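Local coordinates for protein probable ss-1,3-N-acetylglucosaminyltransferase (Staphylococcus aureus subsp. aureus N315, PDB 6HNQ) that is a probable glycosyltransferase that has a family 2, GT-A-type domain and a TarS-type linker domain and binds FQ8, at residues Ser167-Leu172 against Gly272-Arg277. Residues are numbered along the deposited sequence; the frame is centred on the assembly and turned at random.
Sequences SIFYAL and GKYTTR. With FQ8 ([(2~{R},3~{S},4~{S})-2,3,4,5-tetrakis(oxidanyl)pentyl] [(2~{R},3~{R},4~{S})-2,3,4-tris(oxidanyl)-5-[oxidanyl-[(2~{R},3~{S},4~{S})-2,3,4-tris(oxidanyl)-5-phosphonooxy-pentoxy]phosphoryl]oxy-pentyl] hydrogen phosphate), chain M.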
loop_
_atom_site.group_PDB
_atom_site.type_symbol
_atom_site.label_atom_id
_atom_site.label_comp_id
_atom_site.label_asym_id
_atom_site.label_seq_id
_atom_site.Cartn_x
_atom_site.Cartn_y
_atom_site.Cartn_z
ATOM N N SER A 167 -26.732 8.125 -14.895
ATOM C CA SER A 167 -26.354 7.551 -13.579
ATOM C C SER A 167 -27.426 6.572 -13.093
ATOM O O SER A 167 -27.669 6.552 -11.909
ATOM C CB SER A 167 -26.138 8.642 -12.586
ATOM O OG SER A 167 -25.264 9.634 -13.103
ATOM N N ILE A 168 -28.009 5.775 -13.982
ATOM C CA ILE A 168 -29.127 4.864 -13.644
ATOM C C ILE A 168 -28.586 3.690 -12.811
ATOM O O ILE A 168 -29.345 3.201 -11.965
ATOM C CB ILE A 168 -29.870 4.416 -14.913
ATOM C CG1 ILE A 168 -30.335 5.624 -15.735
ATOM C CG2 ILE A 168 -31.020 3.488 -14.557
ATOM C CD1 ILE A 168 -31.202 5.294 -16.924
ATOM N N PHE A 169 -27.324 3.290 -12.972
ATOM C CA PHE A 169 -26.716 2.200 -12.172
ATOM C C PHE A 169 -26.526 2.660 -10.713
ATOM O O PHE A 169 -26.234 1.820 -9.861
ATOM C CB PHE A 169 -25.438 1.662 -12.819
ATOM C CG PHE A 169 -25.628 0.630 -13.906
ATOM C CD1 PHE A 169 -26.887 0.244 -14.325
ATOM C CD2 PHE A 169 -24.529 0.075 -14.566
ATOM C CE1 PHE A 169 -27.050 -0.709 -15.326
ATOM C CE2 PHE A 169 -24.691 -0.878 -15.564
ATOM C CZ PHE A 169 -25.950 -1.283 -15.927
ATOM N N TYR A 170 -26.733 3.938 -10.413
ATOM C CA TYR A 170 -26.680 4.485 -9.038
ATOM C C TYR A 170 -28.105 4.651 -8.467
ATOM O O TYR A 170 -28.249 5.220 -7.361
ATOM C CB TYR A 170 -25.876 5.784 -9.023
ATOM C CG TYR A 170 -24.416 5.559 -9.321
ATOM C CD1 TYR A 170 -23.583 5.026 -8.362
ATOM C CD2 TYR A 170 -23.874 5.827 -10.570
ATOM C CE1 TYR A 170 -22.240 4.789 -8.611
ATOM C CE2 TYR A 170 -22.541 5.585 -10.842
ATOM C CZ TYR A 170 -21.714 5.080 -9.855
ATOM O OH TYR A 170 -20.385 4.820 -10.093
ATOM N N ALA A 171 -29.135 4.176 -9.170
ATOM C CA ALA A 171 -30.544 4.250 -8.709
ATOM C C ALA A 171 -31.278 2.978 -9.114
ATOM O O ALA A 171 -32.192 3.054 -9.977
ATOM C CB ALA A 171 -31.210 5.469 -9.308
ATOM N N LEU A 172 -30.870 1.832 -8.553
ATOM C CA LEU A 172 -31.346 0.509 -9.029
ATOM C C LEU A 172 -32.464 -0.025 -8.126
ATOM O O LEU A 172 -32.793 -1.203 -8.283
ATOM C CB LEU A 172 -30.143 -0.436 -9.074
ATOM C CG LEU A 172 -29.136 -0.165 -10.191
ATOM C CD1 LEU A 172 -27.995 -1.158 -10.157
ATOM C CD2 LEU A 172 -29.780 -0.237 -11.566
ATOM N N GLY A 272 -18.337 -2.471 -16.661
ATOM C CA GLY A 272 -17.332 -1.633 -15.978
ATOM C C GLY A 272 -18.014 -0.578 -15.111
ATOM O O GLY A 272 -17.501 -0.257 -14.013
ATOM N N LYS A 273 -19.128 -0.027 -15.591
ATOM C CA LYS A 273 -19.858 1.008 -14.827
ATOM C C LYS A 273 -20.467 0.339 -13.593
ATOM O O LYS A 273 -20.463 0.966 -12.520
ATOM C CB LYS A 273 -20.933 1.691 -15.667
ATOM C CG LYS A 273 -21.732 2.769 -14.925
ATOM C CD LYS A 273 -20.948 3.892 -14.256
ATOM C CE LYS A 273 -20.158 4.700 -15.264
ATOM N NZ LYS A 273 -19.264 5.691 -14.632
ATOM N N TYR A 274 -20.978 -0.882 -13.734
ATOM C CA TYR A 274 -21.573 -1.592 -12.581
ATOM C C TYR A 274 -20.470 -1.885 -11.554
ATOM O O TYR A 274 -20.716 -1.718 -10.347
ATOM C CB TYR A 274 -22.329 -2.875 -12.945
ATOM C CG TYR A 274 -22.986 -3.405 -11.707
ATOM C CD1 TYR A 274 -24.139 -2.810 -11.226
ATOM C CD2 TYR A 274 -22.364 -4.357 -10.916
ATOM C CE1 TYR A 274 -24.717 -3.210 -10.035
ATOM C CE2 TYR A 274 -22.923 -4.761 -9.708
ATOM C CZ TYR A 274 -24.102 -4.186 -9.270
ATOM O OH TYR A 274 -24.675 -4.553 -8.088
ATOM N N THR A 275 -19.294 -2.308 -12.021
ATOM C CA THR A 275 -18.128 -2.601 -11.152
ATOM C C THR A 275 -17.797 -1.342 -10.338
ATOM O O THR A 275 -17.579 -1.454 -9.116
ATOM C CB THR A 275 -16.927 -3.098 -11.968
ATOM O OG1 THR A 275 -17.293 -4.325 -12.592
ATOM C CG2 THR A 275 -15.706 -3.320 -11.109
ATOM N N THR A 276 -17.780 -0.181 -10.981
ATOM C CA THR A 276 -17.509 1.104 -10.297
ATOM C C THR A 276 -18.559 1.300 -9.199
ATOM O O THR A 276 -18.154 1.602 -8.056
ATOM C CB THR A 276 -17.483 2.273 -11.286
ATOM O OG1 THR A 276 -16.482 1.971 -12.262
ATOM C CG2 THR A 276 -17.185 3.596 -10.617
ATOM N N ARG A 277 -19.845 1.119 -9.527
ATOM C CA ARG A 277 -20.948 1.314 -8.551
ATOM C C ARG A 277 -20.767 0.341 -7.383
ATOM O O ARG A 277 -20.995 0.736 -6.237
ATOM C CB ARG A 277 -22.313 1.142 -9.226
ATOM C CG ARG A 277 -23.492 1.158 -8.252
ATOM C CD ARG A 277 -24.098 -0.222 -8.053
ATOM N NE ARG A 277 -24.526 -0.438 -6.691
ATOM C CZ ARG A 277 -25.600 0.085 -6.129
ATOM N NH1 ARG A 277 -26.458 0.818 -6.834
ATOM N NH2 ARG A 277 -25.824 -0.210 -4.852
HETATM O OAN FQ8 M . -17.835 9.141 -12.272
HETATM P PBL FQ8 M . -18.272 7.734 -11.401
HETATM O OAO FQ8 M . -16.944 7.035 -10.776
HETATM O OAA FQ8 M . -19.023 6.730 -12.179
HETATM O OAX FQ8 M . -19.015 8.236 -10.081
HETATM C CAS FQ8 M . -20.435 8.219 -9.975
HETATM C CBE FQ8 M . -20.925 9.569 -9.461
HETATM O OAG FQ8 M . -19.945 10.191 -8.611
HETATM C CBJ FQ8 M . -22.230 9.354 -8.696
HETATM O OAL FQ8 M . -22.966 10.551 -8.875
HETATM C CBF FQ8 M . -21.931 9.028 -7.203
HETATM O OAH FQ8 M . -21.796 7.614 -7.039
HETATM C CAU FQ8 M . -22.996 9.527 -6.254
HETATM O OAZ FQ8 M . -24.225 8.924 -6.687
HETATM P PBN FQ8 M . -25.637 9.352 -5.976
HETATM O OAQ FQ8 M . -26.477 9.950 -7.223
HETATM O OAC FQ8 M . -25.469 10.365 -4.890
HETATM O OBB FQ8 M . -26.344 7.928 -5.503
HETATM C CAW FQ8 M . -26.078 7.370 -4.215
HETATM C CBH FQ8 M . -26.175 5.822 -4.213
HETATM O OAJ FQ8 M . -26.332 5.336 -5.554
HETATM C CBK FQ8 M . -27.361 5.304 -3.348
HETATM O OAM FQ8 M . -27.484 6.058 -2.132
HETATM C CBG FQ8 M . -27.198 3.806 -2.962
HETATM O OAI FQ8 M . -26.229 3.155 -3.795
HETATM C CAV FQ8 M . -28.547 3.093 -3.046
HETATM O OBA FQ8 M . -28.525 2.330 -4.260
HETATM P PBM FQ8 M . -29.860 2.004 -5.154
HETATM O OAP FQ8 M . -29.265 1.685 -6.640
HETATM O OAB FQ8 M . -30.856 3.112 -5.166
HETATM O OAY FQ8 M . -30.500 0.607 -4.665
HETATM C CAT FQ8 M . -29.726 -0.424 -4.055
HETATM C CBD FQ8 M . -30.408 -0.850 -2.746
HETATM O OAF FQ8 M . -31.829 -0.769 -2.895
HETATM C CBI FQ8 M . -30.024 -2.297 -2.351
HETATM O OAK FQ8 M . -30.267 -3.197 -3.441
HETATM C CBC FQ8 M . -28.544 -2.401 -1.934
HETATM O OAE FQ8 M . -28.153 -1.256 -1.168
HETATM C CAR FQ8 M . -28.356 -3.653 -1.102
HETATM O OAD FQ8 M . -26.929 -3.856 -1.055
#
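Arg277 reaches from its helix toward the short 3-10 turn 168-170 and grips it by the backbone: NH1 donates to Phe169 O at 3.2 Å, nearly straight at 165°, with the oxygen lying in the guanidinium plane. Arg277 NH1 also donates to FQ8 OAP, 2.9 Å away, at the edge of the guanidinium. Leu172 N is bonded to OAP as well, in a contact modelled so short that its exact length carries little, and this one phosphate oxygen thus has partners on both loop and helix; the guanidinium would be expected to offset some of the phosphate's charge. Bends at chi2 and chi3 carry the arginine chain past the Tyr170 ring, the two side chains running in opposite directions with ring and guanidinium planes only 18° apart; Arg277 CB comes to 3.7 Å from Tyr170 CE1. FQ8 lies over one face of that ring, its CBJ above the centre.

The hydroxyl end of Tyr170 comes close to the helix, its OH 3.5 Å from Thr276 CG2, and donates to FQ8 OAA. Lys273 converges on the same oxygen: its CG is anti to the backbone N (chi1 180°), and after two bends NZ bonds OAA at 2.7 Å, while CG rests 3.9 Å from Phe169 CD2. The Phe169 side chain crosses Tyr274 at about a right angle, its CD2 lying 4.0 Å from Tyr274 CB. Leu172 CD1 meets the edge of the Tyr274 ring in its plane, at CE1, and the Tyr274 hydroxyl is hydrogen-bonded to Gln200 OE1.

The largely buried contact thus joins the loop between strands 134-142 and 177-179 of the family 2 region to helix 264-281 of the linker region, forming part of the FQ8 site. Helix 198-207 packs against Phe169, Leu172 and Arg277, and helix 242-256 against Tyr274.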